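Local coordinates for putative peptidase (Bacteroides fragilis, PDB 5DYN), which is a clostripain-family (C11) cysteine protease, captured here as the C-terminal part of the chain, and probably activates the secreted B. fragilis toxin by cleaving it, at residues Y65-P70 / A83-D88; C147-R150 / Q155-Y158; S212-R217 / S222-Y227. One frame throughout, in Å; residues are numbered along the deposited sequence.

Contact 1 (Y65-P70 / A83-D88)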
ATOM      1  N   TYR B  65      10.930 -11.006  -2.705  1.00 36.15           N
ATOM      2  CA  TYR B  65      10.605 -11.717  -1.473  1.00 38.19           C
ATOM      3  C   TYR B  65      11.733 -12.622  -0.981  1.00 40.71           C
ATOM      4  O   TYR B  65      11.654 -13.169   0.116  1.00 39.58           O
ATOM      5  CB  TYR B  65       9.320 -12.531  -1.659  1.00 39.54           C
ATOM      6  CG  TYR B  65       8.074 -11.674  -1.705  1.00 41.80           C
ATOM      7  CD1 TYR B  65       7.526 -11.151  -0.539  1.00 37.84           C
ATOM      8  CD2 TYR B  65       7.449 -11.380  -2.910  1.00 32.67           C
ATOM      9  CE1 TYR B  65       6.393 -10.360  -0.572  1.00 35.31           C
ATOM     10  CE2 TYR B  65       6.313 -10.591  -2.953  1.00 37.59           C
ATOM     11  CZ  TYR B  65       5.790 -10.083  -1.780  1.00 37.65           C
ATOM     12  OH  TYR B  65       4.660  -9.296  -1.812  1.00 34.39           O
ATOM     13  N   GLN B  66      12.785 -12.772  -1.780  1.00 39.55           N
ATOM     14  CA  GLN B  66      13.957 -13.508  -1.325  1.00 43.57           C
ATOM     15  C   GLN B  66      14.714 -12.684  -0.283  1.00 41.94           C
ATOM     16  O   GLN B  66      15.402 -13.235   0.574  1.00 38.87           O
ATOM     17  CB  GLN B  66      14.873 -13.874  -2.497  1.00 42.14           C
ATOM     18  CG  GLN B  66      15.424 -12.694  -3.276  1.00 39.90           C
ATOM     19  CD  GLN B  66      14.583 -12.346  -4.487  1.00 41.42           C
ATOM     20  OE1 GLN B  66      13.372 -12.561  -4.502  1.00 37.12           O
ATOM     21  NE2 GLN B  66      15.225 -11.805  -5.513  1.00 49.51           N
ATOM     22  N   THR B  67      14.570 -11.361  -0.351  1.00 42.92           N
ATOM     23  CA  THR B  67      15.189 -10.477   0.631  1.00 38.11           C
ATOM     24  C   THR B  67      14.151  -9.795   1.521  1.00 45.96           C
ATOM     25  O   THR B  67      14.445  -9.434   2.661  1.00 46.20           O
ATOM     26  CB  THR B  67      16.045  -9.395  -0.040  1.00 34.59           C
ATOM     27  OG1 THR B  67      15.207  -8.539  -0.826  1.00 38.32           O
ATOM     28  CG2 THR B  67      17.105 -10.028  -0.932  1.00 39.08           C
ATOM     29  N   VAL B  68      12.937  -9.623   1.001  1.00 45.51           N
ATOM     30  CA  VAL B  68      11.871  -8.972   1.759  1.00 40.70           C
ATOM     31  C   VAL B  68      11.378  -9.872   2.891  1.00 46.65           C
ATOM     32  O   VAL B  68      11.105  -9.398   3.997  1.00 43.65           O
ATOM     33  CB  VAL B  68      10.682  -8.579   0.850  1.00 32.94           C
ATOM     34  CG1 VAL B  68       9.526  -8.040   1.680  1.00 36.43           C
ATOM     35  CG2 VAL B  68      11.117  -7.543  -0.167  1.00 35.38           C
ATOM     36  N   VAL B  69      11.278 -11.172   2.624  1.00 42.67           N
ATOM     37  CA  VAL B  69      10.841 -12.109   3.656  1.00 45.23           C
ATOM     38  C   VAL B  69      11.778 -12.082   4.876  1.00 40.96           C
ATOM     39  O   VAL B  69      11.296 -11.985   6.003  1.00 47.74           O
ATOM     40  CB  VAL B  69      10.710 -13.556   3.108  1.00 44.45           C
ATOM     41  CG1 VAL B  69      10.802 -14.568   4.232  1.00 39.71           C
ATOM     42  CG2 VAL B  69       9.407 -13.721   2.344  1.00 36.26           C
ATOM     43  N   PRO B  70      13.112 -12.149   4.669  1.00 47.11           N
ATOM     44  CA  PRO B  70      13.964 -11.978   5.854  1.00 43.36           C
ATOM     45  C   PRO B  70      13.787 -10.616   6.527  1.00 46.85           C
ATOM     46  O   PRO B  70      13.831 -10.529   7.755  1.00 45.27           O
ATOM     47  CB  PRO B  70      15.381 -12.119   5.291  1.00 45.83           C
ATOM     48  CG  PRO B  70      15.222 -12.939   4.073  1.00 42.41           C
ATOM     49  CD  PRO B  70      13.908 -12.528   3.486  1.00 48.37           C
ATOM     50  N   ALA B  83      11.102  -1.894   3.192  1.00 32.89           N
ATOM     51  CA  ALA B  83      11.147  -0.839   2.188  1.00 36.60           C
ATOM     52  C   ALA B  83      12.515  -0.738   1.521  1.00 37.66           C
ATOM     53  O   ALA B  83      12.608  -0.683   0.293  1.00 36.44           O
ATOM     54  CB  ALA B  83      10.773   0.491   2.809  1.00 32.98           C
ATOM     55  N   SER B  84      13.569  -0.709   2.331  1.00 40.66           N
ATOM     56  CA  SER B  84      14.927  -0.577   1.805  1.00 41.59           C
ATOM     57  C   SER B  84      15.307  -1.774   0.936  1.00 38.13           C
ATOM     58  O   SER B  84      15.963  -1.610  -0.091  1.00 41.11           O
ATOM     59  CB  SER B  84      15.934  -0.407   2.945  1.00 38.33           C
ATOM     60  OG  SER B  84      15.877  -1.498   3.847  1.00 54.56           O
ATOM     61  N   CYS B  85      14.888  -2.970   1.344  1.00 36.06           N
ATOM     62  CA  CYS B  85      15.110  -4.173   0.538  1.00 40.86           C
ATOM     63  C   CYS B  85      14.428  -4.056  -0.816  1.00 36.92           C
ATOM     64  O   CYS B  85      15.044  -4.295  -1.854  1.00 44.39           O
ATOM     65  CB  CYS B  85      14.603  -5.422   1.261  1.00 39.01           C
ATOM     66  SG  CYS B  85      15.684  -6.025   2.567  1.00 44.72           S
ATOM     67  N   TYR B  86      13.150  -3.693  -0.783  1.00 32.54           N
ATOM     68  CA  TYR B  86      12.358  -3.492  -1.986  1.00 37.76           C
ATOM     69  C   TYR B  86      13.061  -2.506  -2.914  1.00 40.97           C
ATOM     70  O   TYR B  86      13.232  -2.772  -4.108  1.00 33.98           O
ATOM     71  CB  TYR B  86      10.967  -2.964  -1.632  1.00 36.59           C
ATOM     72  CG  TYR B  86       9.895  -3.197  -2.677  1.00 35.84           C
ATOM     73  CD1 TYR B  86       8.667  -3.758  -2.332  1.00 33.27           C
ATOM     74  CD2 TYR B  86      10.113  -2.877  -4.009  1.00 36.11           C
ATOM     75  CE1 TYR B  86       7.687  -3.966  -3.277  1.00 33.96           C
ATOM     76  CE2 TYR B  86       9.140  -3.090  -4.965  1.00 39.39           C
ATOM     77  CZ  TYR B  86       7.931  -3.634  -4.595  1.00 35.60           C
ATOM     78  OH  TYR B  86       6.966  -3.845  -5.547  1.00 38.63           O
ATOM     79  N   TYR B  87      13.479  -1.372  -2.352  1.00 38.72           N
ATOM     80  CA  TYR B  87      14.091  -0.312  -3.146  1.00 40.03           C
ATOM     81  C   TYR B  87      15.463  -0.697  -3.694  1.00 40.65           C
ATOM     82  O   TYR B  87      15.728  -0.509  -4.881  1.00 41.21           O
ATOM     83  CB  TYR B  87      14.219   0.971  -2.327  1.00 41.27           C
ATOM     84  CG  TYR B  87      14.973   2.049  -3.074  1.00 40.03           C
ATOM     85  CD1 TYR B  87      14.360   2.765  -4.092  1.00 40.16           C
ATOM     86  CD2 TYR B  87      16.304   2.332  -2.784  1.00 43.26           C
ATOM     87  CE1 TYR B  87      15.041   3.741  -4.790  1.00 44.23           C
ATOM     88  CE2 TYR B  87      16.994   3.308  -3.478  1.00 39.15           C
ATOM     89  CZ  TYR B  87      16.355   4.009  -4.481  1.00 43.49           C
ATOM     90  OH  TYR B  87      17.025   4.985  -5.183  1.00 52.80           O
ATOM     91  N   ASP B  88      16.331  -1.213  -2.826  1.00 38.70           N
ATOM     92  CA  ASP B  88      17.709  -1.531  -3.205  1.00 41.09           C
ATOM     93  C   ASP B  88      17.772  -2.504  -4.374  1.00 41.88           C
ATOM     94  O   ASP B  88      18.655  -2.404  -5.228  1.00 42.80           O
ATOM     95  CB  ASP B  88      18.480  -2.107  -2.013  1.00 45.80           C
ATOM     96  CG  ASP B  88      18.845  -1.048  -0.988  1.00 54.43           C
ATOM     97  OD1 ASP B  88      18.926   0.141  -1.362  1.00 60.39           O
ATOM     98  OD2 ASP B  88      19.054  -1.405   0.192  1.00 59.77           O
TER
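Cys-85 presents the small side chain on which helix 65-70 rests, meeting Thr-67 and Val-68 of helix 65-72. Its SG lies 3.6 Å from the backbone O of Thr-67, while its CB is 3.8 Å from Thr-67 OG1, so the thiol end faces main chain and the methylene faces the hydroxyl. Val-68 adds one branch: its CG2 stands 4.3 Å from Cys-85 CB and 4.4 Å from the backbone N of Tyr-86, a loose apolar touch. The thiol reaches Thr-67 because SG is turned opposite the carbonyl carbon of Cys-85 (chi1 -78°) and so lies beside its own N. Cysteine suits this place because its short CB-SG side chain fits between the two antiparallel segments, whose axes approach to 8.8 Å, at 167° between their directions.

Further out, the Thr-67 hydroxyl is held by the O of Pro-64, which fixes the methyl and hydroxyl branches of that threonine. The Tyr-86 side chain extends away from this point and places its OH on OD1 of Asp-31, leaving mainly ring carbons for packing against Ile-58, Ala-63 and Val-109. Behind this contact, Ala-83 of helix 78-92 lies on strand 110-115 through Val-111 and Val-113, and on strand 185-196 through Tyr-187; helix 65-72 in turn meets a neighbouring chain, whose Met-43 packs on Val-69.

Contact 2 (C147-R150 / Q155-Y158)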
ATOM      1  N   CYS B 147       2.460  14.374  -9.847  1.00 29.59           N
ATOM      2  CA  CYS B 147       1.297  13.520 -10.023  1.00 26.65           C
ATOM      3  C   CYS B 147       1.754  12.075 -10.140  1.00 31.51           C
ATOM      4  O   CYS B 147       2.472  11.723 -11.078  1.00 28.10           O
ATOM      5  CB  CYS B 147       0.501  13.932 -11.259  1.00 27.82           C
ATOM      6  SG  CYS B 147      -1.050  13.036 -11.473  1.00 35.40           S
ATOM      7  N   TYR B 148       1.346  11.245  -9.183  1.00 30.72           N
ATOM      8  CA  TYR B 148       1.724   9.834  -9.178  1.00 31.33           C
ATOM      9  C   TYR B 148       0.881   9.017 -10.156  1.00 30.47           C
ATOM     10  O   TYR B 148       1.186   7.856 -10.427  1.00 30.40           O
ATOM     11  CB  TYR B 148       1.588   9.242  -7.772  1.00 32.47           C
ATOM     12  CG  TYR B 148       2.473   9.881  -6.728  1.00 31.90           C
ATOM     13  CD1 TYR B 148       3.861   9.779  -6.801  1.00 30.12           C
ATOM     14  CD2 TYR B 148       1.921  10.571  -5.656  1.00 28.89           C
ATOM     15  CE1 TYR B 148       4.672  10.359  -5.841  1.00 24.46           C
ATOM     16  CE2 TYR B 148       2.722  11.152  -4.689  1.00 29.79           C
ATOM     17  CZ  TYR B 148       4.096  11.044  -4.786  1.00 32.51           C
ATOM     18  OH  TYR B 148       4.890  11.621  -3.821  1.00 33.45           O
ATOM     19  N   ASP B 149      -0.183   9.628 -10.671  1.00 29.45           N
ATOM     20  CA  ASP B 149      -1.099   8.949 -11.579  1.00 30.51           C
ATOM     21  C   ASP B 149      -0.839   9.374 -13.019  1.00 29.70           C
ATOM     22  O   ASP B 149      -1.152  10.493 -13.419  1.00 31.83           O
ATOM     23  CB  ASP B 149      -2.549   9.238 -11.183  1.00 29.82           C
ATOM     24  CG  ASP B 149      -3.543   8.297 -11.850  1.00 34.00           C
ATOM     25  OD1 ASP B 149      -3.213   7.710 -12.905  1.00 28.58           O
ATOM     26  OD2 ASP B 149      -4.664   8.148 -11.314  1.00 34.40           O
ATOM     27  N   ARG B 150      -0.277   8.458 -13.799  1.00 30.91           N
ATOM     28  CA  ARG B 150       0.170   8.768 -15.151  1.00 29.31           C
ATOM     29  C   ARG B 150      -0.913   8.516 -16.195  1.00 35.28           C
ATOM     30  O   ARG B 150      -0.686   8.686 -17.391  1.00 36.35           O
ATOM     31  CB  ARG B 150       1.421   7.954 -15.473  1.00 26.51           C
ATOM     32  CG  ARG B 150       2.618   8.370 -14.638  1.00 27.31           C
ATOM     33  CD  ARG B 150       3.126   9.713 -15.118  1.00 37.19           C
ATOM     34  NE  ARG B 150       3.331  10.662 -14.032  1.00 34.10           N
ATOM     35  CZ  ARG B 150       3.841  11.879 -14.201  1.00 34.31           C
ATOM     36  NH1 ARG B 150       4.197  12.286 -15.411  1.00 31.18           N
ATOM     37  NH2 ARG B 150       3.995  12.689 -13.161  1.00 32.28           N
ATOM     38  N   GLN B 155      -5.736  10.647 -13.319  1.00 33.11           N
ATOM     39  CA  GLN B 155      -4.901  11.555 -12.532  1.00 35.70           C
ATOM     40  C   GLN B 155      -5.389  11.665 -11.086  1.00 35.08           C
ATOM     41  O   GLN B 155      -5.592  12.765 -10.568  1.00 31.74           O
ATOM     42  CB  GLN B 155      -4.855  12.940 -13.187  1.00 30.83           C
ATOM     43  CG  GLN B 155      -4.286  12.924 -14.605  1.00 39.17           C
ATOM     44  CD  GLN B 155      -4.048  14.315 -15.165  1.00 36.27           C
ATOM     45  OE1 GLN B 155      -4.985  15.011 -15.553  1.00 46.92           O
ATOM     46  NE2 GLN B 155      -2.789  14.726 -15.209  1.00 37.57           N
ATOM     47  N   TYR B 156      -5.574  10.514 -10.446  1.00 30.89           N
ATOM     48  CA  TYR B 156      -6.164  10.443  -9.112  1.00 27.92           C
ATOM     49  C   TYR B 156      -5.253  10.946  -8.001  1.00 28.13           C
ATOM     50  O   TYR B 156      -5.713  11.580  -7.057  1.00 27.71           O
ATOM     51  CB  TYR B 156      -6.560   9.002  -8.785  1.00 32.79           C
ATOM     52  CG  TYR B 156      -7.675   8.430  -9.627  1.00 30.65           C
ATOM     53  CD1 TYR B 156      -8.564   9.257 -10.303  1.00 28.21           C
ATOM     54  CD2 TYR B 156      -7.843   7.055  -9.734  1.00 31.08           C
ATOM     55  CE1 TYR B 156      -9.589   8.725 -11.069  1.00 29.65           C
ATOM     56  CE2 TYR B 156      -8.861   6.514 -10.495  1.00 33.52           C
ATOM     57  CZ  TYR B 156      -9.731   7.351 -11.159  1.00 33.93           C
ATOM     58  OH  TYR B 156     -10.742   6.805 -11.916  1.00 44.04           O
ATOM     59  N   TYR B 157      -3.964  10.647  -8.107  1.00 31.58           N
ATOM     60  CA  TYR B 157      -3.067  10.794  -6.967  1.00 30.64           C
ATOM     61  C   TYR B 157      -1.984  11.846  -7.176  1.00 30.12           C
ATOM     62  O   TYR B 157      -1.173  11.745  -8.096  1.00 35.18           O
ATOM     63  CB  TYR B 157      -2.421   9.444  -6.648  1.00 35.51           C
ATOM     64  CG  TYR B 157      -3.384   8.285  -6.749  1.00 36.03           C
ATOM     65  CD1 TYR B 157      -4.293   8.022  -5.730  1.00 34.95           C
ATOM     66  CD2 TYR B 157      -3.394   7.461  -7.868  1.00 34.27           C
ATOM     67  CE1 TYR B 157      -5.184   6.967  -5.823  1.00 30.65           C
ATOM     68  CE2 TYR B 157      -4.281   6.405  -7.969  1.00 34.05           C
ATOM     69  CZ  TYR B 157      -5.173   6.163  -6.943  1.00 32.35           C
ATOM     70  OH  TYR B 157      -6.055   5.113  -7.038  1.00 29.11           O
ATOM     71  N   TYR B 158      -1.978  12.851  -6.307  1.00 26.97           N
ATOM     72  CA  TYR B 158      -0.941  13.875  -6.308  1.00 28.22           C
ATOM     73  C   TYR B 158      -0.180  13.857  -4.991  1.00 28.54           C
ATOM     74  O   TYR B 158      -0.689  13.376  -3.981  1.00 34.44           O
ATOM     75  CB  TYR B 158      -1.540  15.258  -6.535  1.00 23.95           C
ATOM     76  CG  TYR B 158      -2.072  15.489  -7.926  1.00 24.76           C
ATOM     77  CD1 TYR B 158      -3.359  15.097  -8.271  1.00 29.10           C
ATOM     78  CD2 TYR B 158      -1.293  16.111  -8.893  1.00 29.84           C
ATOM     79  CE1 TYR B 158      -3.853  15.314  -9.545  1.00 30.92           C
ATOM     80  CE2 TYR B 158      -1.777  16.334 -10.167  1.00 23.72           C
ATOM     81  CZ  TYR B 158      -3.057  15.933 -10.488  1.00 30.22           C
ATOM     82  OH  TYR B 158      -3.544  16.150 -11.755  1.00 34.05           O
TER
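A thiol sits over the face of an aromatic ring: Cys-147 SG lies 3.8 Å from the centroid of the Tyr-158 ring, 21° off its normal and displaced toward the rim. The polarisable sulfur suits the pi face, and CB joins in with a 3.5 Å contact to Tyr-158 CE2. SG points opposite the backbone N of Cys-147 (chi1 -174°), which carries it across to the ring. The two backbones are bridged at this same pair, but only there, so the chain folds back on itself without making a regular hairpin.

The next link is Tyr-148 N, which gives a hydrogen bond to Tyr-157 O at 2.8 Å; Asp-149 N adds a weak one to the same oxygen. One carbonyl thus gathers two successive amides. Beside it the CB atoms of Tyr-148 and Tyr-157 pack 4.2 Å apart.

This folded-back loop leads into strand 158-159, which pairs antiparallel with strand 212-213 in a small two-stranded sheet, separate from the five-stranded one, within the clostripain-family region. Tyr-148 fits there because its OH reaches both Asp-159 and the N of Gly-210.

Asp-149 bonds across the loop through its carboxylate. Its OD2 takes Tyr-156 N at 2.7 Å in a nearly straight bond (167°), approached from above the carboxylate plane, and a salt bridge to Arg-151 gives the same oxygen a charged partner. The Tyr-156 ring runs alongside the carboxylate, its plane turned steeply to it. Within 147-150 itself, Arg-150 NH2 reaches back to the O of Cys-147, 2.8 Å away, using a lone pair of that carbonyl.

Contact 3 (S212-R217 / S222-Y227). Unlike the reference sequence in segment 222-227: Thr-225 (reference Ala). With NA (sodium ion), chain G; NA (sodium ion), chain J.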
ATOM      1  N   SER B 212       0.498  10.152  -1.267  1.00 24.81           N
ATOM      2  CA  SER B 212      -0.408  10.772  -2.224  1.00 30.39           C
ATOM      3  C   SER B 212      -1.658  11.341  -1.566  1.00 33.39           C
ATOM      4  O   SER B 212      -2.000  10.996  -0.434  1.00 29.34           O
ATOM      5  CB  SER B 212      -0.819   9.771  -3.302  1.00 31.75           C
ATOM      6  OG  SER B 212      -1.793   8.874  -2.805  1.00 29.66           O
ATOM      7  N   THR B 213      -2.333  12.216  -2.300  1.00 28.24           N
ATOM      8  CA  THR B 213      -3.614  12.760  -1.884  1.00 26.46           C
ATOM      9  C   THR B 213      -4.521  12.907  -3.096  1.00 29.58           C
ATOM     10  O   THR B 213      -4.051  12.963  -4.232  1.00 30.40           O
ATOM     11  CB  THR B 213      -3.464  14.129  -1.204  1.00 33.83           C
ATOM     12  OG1 THR B 213      -4.751  14.590  -0.770  1.00 32.55           O
ATOM     13  CG2 THR B 213      -2.877  15.143  -2.178  1.00 26.70           C
ATOM     14  N   TYR B 214      -5.824  12.969  -2.854  1.00 30.65           N
ATOM     15  CA  TYR B 214      -6.763  13.268  -3.920  1.00 32.85           C
ATOM     16  C   TYR B 214      -6.913  14.777  -4.052  1.00 34.01           C
ATOM     17  O   TYR B 214      -6.673  15.523  -3.101  1.00 32.23           O
ATOM     18  CB  TYR B 214      -8.121  12.606  -3.662  1.00 27.11           C
ATOM     19  CG  TYR B 214      -9.156  12.914  -4.722  1.00 30.52           C
ATOM     20  CD1 TYR B 214      -9.066  12.358  -5.991  1.00 29.40           C
ATOM     21  CD2 TYR B 214     -10.220  13.765  -4.454  1.00 31.93           C
ATOM     22  CE1 TYR B 214     -10.005  12.638  -6.962  1.00 24.44           C
ATOM     23  CE2 TYR B 214     -11.164  14.052  -5.420  1.00 32.58           C
ATOM     24  CZ  TYR B 214     -11.052  13.487  -6.671  1.00 28.45           C
ATOM     25  OH  TYR B 214     -11.994  13.772  -7.632  1.00 32.70           O
ATOM     26  N   ILE B 215      -7.277  15.226  -5.248  1.00 29.78           N
ATOM     27  CA  ILE B 215      -7.593  16.628  -5.478  1.00 36.49           C
ATOM     28  C   ILE B 215      -8.852  16.709  -6.329  1.00 36.17           C
ATOM     29  O   ILE B 215      -8.918  16.099  -7.397  1.00 37.61           O
ATOM     30  CB  ILE B 215      -6.441  17.384  -6.177  1.00 37.90           C
ATOM     31  CG1 ILE B 215      -5.149  17.282  -5.363  1.00 31.26           C
ATOM     32  CG2 ILE B 215      -6.815  18.841  -6.387  1.00 34.11           C
ATOM     33  CD1 ILE B 215      -3.963  17.944  -6.016  1.00 26.63           C
ATOM     34  N   PRO B 216      -9.865  17.442  -5.844  1.00 38.14           N
ATOM     35  CA  PRO B 216     -11.120  17.638  -6.576  1.00 36.39           C
ATOM     36  C   PRO B 216     -10.900  18.269  -7.951  1.00 38.90           C
ATOM     37  O   PRO B 216      -9.942  19.015  -8.154  1.00 37.66           O
ATOM     38  CB  PRO B 216     -11.915  18.573  -5.661  1.00 35.11           C
ATOM     39  CG  PRO B 216     -11.382  18.302  -4.301  1.00 33.78           C
ATOM     40  CD  PRO B 216      -9.916  18.045  -4.502  1.00 35.28           C
ATOM     41  N   ARG B 217     -11.794  17.961  -8.883  1.00 37.17           N
ATOM     42  CA  ARG B 217     -11.679  18.429 -10.256  1.00 38.54           C
ATOM     43  C   ARG B 217     -13.071  18.567 -10.854  1.00 35.33           C
ATOM     44  O   ARG B 217     -13.956  17.759 -10.571  1.00 35.23           O
ATOM     45  CB  ARG B 217     -10.830  17.459 -11.080  1.00 29.25           C
ATOM     46  CG  ARG B 217     -11.458  16.077 -11.178  1.00 39.89           C
ATOM     47  CD  ARG B 217     -10.423  14.985 -11.211  1.00 47.15           C
ATOM     48  NE  ARG B 217      -9.527  15.047 -10.063  1.00 31.49           N
ATOM     49  CZ  ARG B 217      -8.395  14.359  -9.983  1.00 32.46           C
ATOM     50  NH1 ARG B 217      -8.039  13.567 -10.984  1.00 32.31           N
ATOM     51  NH2 ARG B 217      -7.620  14.464  -8.913  1.00 35.25           N
ATOM     52  N   SER B 222     -18.800  13.067  -9.739  1.00 32.08           N
ATOM     53  CA  SER B 222     -19.148  11.814  -9.090  1.00 31.87           C
ATOM     54  C   SER B 222     -18.028  11.336  -8.168  1.00 34.31           C
ATOM     55  O   SER B 222     -18.287  10.779  -7.101  1.00 34.37           O
ATOM     56  CB  SER B 222     -19.462  10.748 -10.137  1.00 27.63           C
ATOM     57  OG  SER B 222     -19.842   9.533  -9.522  1.00 43.12           O
ATOM     58  N   LEU B 223     -16.782  11.562  -8.581  1.00 33.32           N
ATOM     59  CA  LEU B 223     -15.628  11.154  -7.784  1.00 35.38           C
ATOM     60  C   LEU B 223     -15.390  12.121  -6.624  1.00 34.83           C
ATOM     61  O   LEU B 223     -14.932  11.716  -5.555  1.00 32.21           O
ATOM     62  CB  LEU B 223     -14.373  11.057  -8.658  1.00 32.88           C
ATOM     63  CG  LEU B 223     -13.145  10.389  -8.034  1.00 32.88           C
ATOM     64  CD1 LEU B 223     -13.454   8.961  -7.606  1.00 24.71           C
ATOM     65  CD2 LEU B 223     -11.976  10.409  -9.003  1.00 38.24           C
ATOM     66  N   ASN B 224     -15.700  13.399  -6.841  1.00 28.69           N
ATOM     67  CA  ASN B 224     -15.659  14.386  -5.767  1.00 31.66           C
ATOM     68  C   ASN B 224     -16.665  14.027  -4.680  1.00 33.54           C
ATOM     69  O   ASN B 224     -16.411  14.215  -3.489  1.00 34.38           O
ATOM     70  CB  ASN B 224     -15.943  15.791  -6.302  1.00 31.69           C
ATOM     71  CG  ASN B 224     -14.989  16.203  -7.408  1.00 37.23           C
ATOM     72  OD1 ASN B 224     -13.857  15.723  -7.481  1.00 38.95           O
ATOM     73  ND2 ASN B 224     -15.444  17.099  -8.277  1.00 35.71           N
ATOM     74  N   THR B 225     -17.811  13.508  -5.113  1.00 35.81           N
ATOM     75  CA  THR B 225     -18.852  13.043  -4.209  1.00 33.74           C
ATOM     76  C   THR B 225     -18.380  11.812  -3.445  1.00 35.95           C
ATOM     77  O   THR B 225     -18.554  11.721  -2.230  1.00 36.09           O
ATOM     78  CB  THR B 225     -20.153  12.714  -4.974  1.00 37.44           C
ATOM     79  OG1 THR B 225     -20.674  13.906  -5.575  1.00 31.23           O
ATOM     80  CG2 THR B 225     -21.198  12.138  -4.034  1.00 34.39           C
ATOM     81  N   SER B 226     -17.774  10.870  -4.164  1.00 35.84           N
ATOM     82  CA  SER B 226     -17.249   9.649  -3.556  1.00 35.45           C
ATOM     83  C   SER B 226     -16.199   9.944  -2.490  1.00 33.63           C
ATOM     84  O   SER B 226     -16.098   9.232  -1.495  1.00 34.61           O
ATOM     85  CB  SER B 226     -16.643   8.737  -4.622  1.00 32.66           C
ATOM     86  OG  SER B 226     -17.606   8.366  -5.590  1.00 42.17           O
ATOM     87  N   TYR B 227     -15.418  10.997  -2.707  1.00 35.82           N
ATOM     88  CA  TYR B 227     -14.353  11.366  -1.783  1.00 33.20           C
ATOM     89  C   TYR B 227     -14.918  11.816  -0.440  1.00 35.30           C
ATOM     90  O   TYR B 227     -14.232  11.761   0.580  1.00 39.17           O
ATOM     91  CB  TYR B 227     -13.484  12.471  -2.389  1.00 34.14           C
ATOM     92  CG  TYR B 227     -12.183  12.711  -1.655  1.00 26.83           C
ATOM     93  CD1 TYR B 227     -11.252  11.693  -1.509  1.00 24.65           C
ATOM     94  CD2 TYR B 227     -11.878  13.959  -1.125  1.00 28.14           C
ATOM     95  CE1 TYR B 227     -10.061  11.904  -0.848  1.00 26.74           C
ATOM     96  CE2 TYR B 227     -10.684  14.181  -0.461  1.00 25.78           C
ATOM     97  CZ  TYR B 227      -9.779  13.147  -0.327  1.00 29.95           C
ATOM     98  OH  TYR B 227      -8.584  13.350   0.328  1.00 29.48           O
TER
HETATM   99 NA    NA G 402      -6.621  15.130   1.107  1.00 40.09          NA
HETATM  100 NA    NA J 405      -1.527   6.650  -4.319  1.00 40.08          NA
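Tyr-214 and Tyr-227 lie alongside with their ends pointing opposite ways where the chain leaving strand 212-213 meets helix 221-227, a strand-loop-helix unit within the clostripain-family fold. Their planes are inclined at 45° and the ring centroids lie 4.8 Å apart. Tyr-214 CB sits over the face of Tyr-227 in a CH-pi contact, 3.9 Å from its centroid. With CG of Tyr-214 swung opposite its backbone N (chi1 178°), the ring is carried toward helix 221-227, its OH at Asn-224. Its flank touches Leu-223, whose CD2 is 3.6 Å from Tyr-214 CE1, and Trp-122 of a neighbouring chain meets both tyrosines edge-to-face.

At the far end of Tyr-214, Asn-224 comes in roughly perpendicular to the tyrosine. Tyr-214 OH donates to Asn-224 OD1 at 2.7 Å, in the plane of the tyrosine ring; Arg-217 N adds a weak bond to that oxygen. The other half of the amide is used as well: Asn-224 ND2 gives 2.8 Å to Arg-217 O along a nearly straight path (170°). Asparagine suits the place because one amide can both accept and donate, tying the helix to the backbone of Arg-217 and the hydroxyl of Tyr-214.

Beyond the rings the hydroxyls of Thr-213 and Tyr-227 converge on a sodium ion: Thr-213 OG1 at 2.7 Å and Tyr-227 OH at 2.8 Å bind the metal, which lies in the Tyr-227 ring plane, with Trp-232 and Trp-238 completing the modelled site.

The three contacts follow one another along the chain, each closing before the next opens. Contact 1, between helices 65-72 and 78-92, stands apart: its centre is about 25 Å from that of contact 2 and about 33 Å from that of contact 3, on the opposite side of the chain's centre from the latter. Contacts 2 and 3 are neighbours, centres about 12 Å apart, joined by the pairing of strand 158-159 with strand 212-213 and by a probable hydrogen bond from Arg-217 to Gln-155 O. The loop of contact 2 therefore rests on the segment that packs against helix 221-227, while contact 1 joins helices of which 78-92 packs on strands 110-115 and 185-196 of the five-stranded sheet.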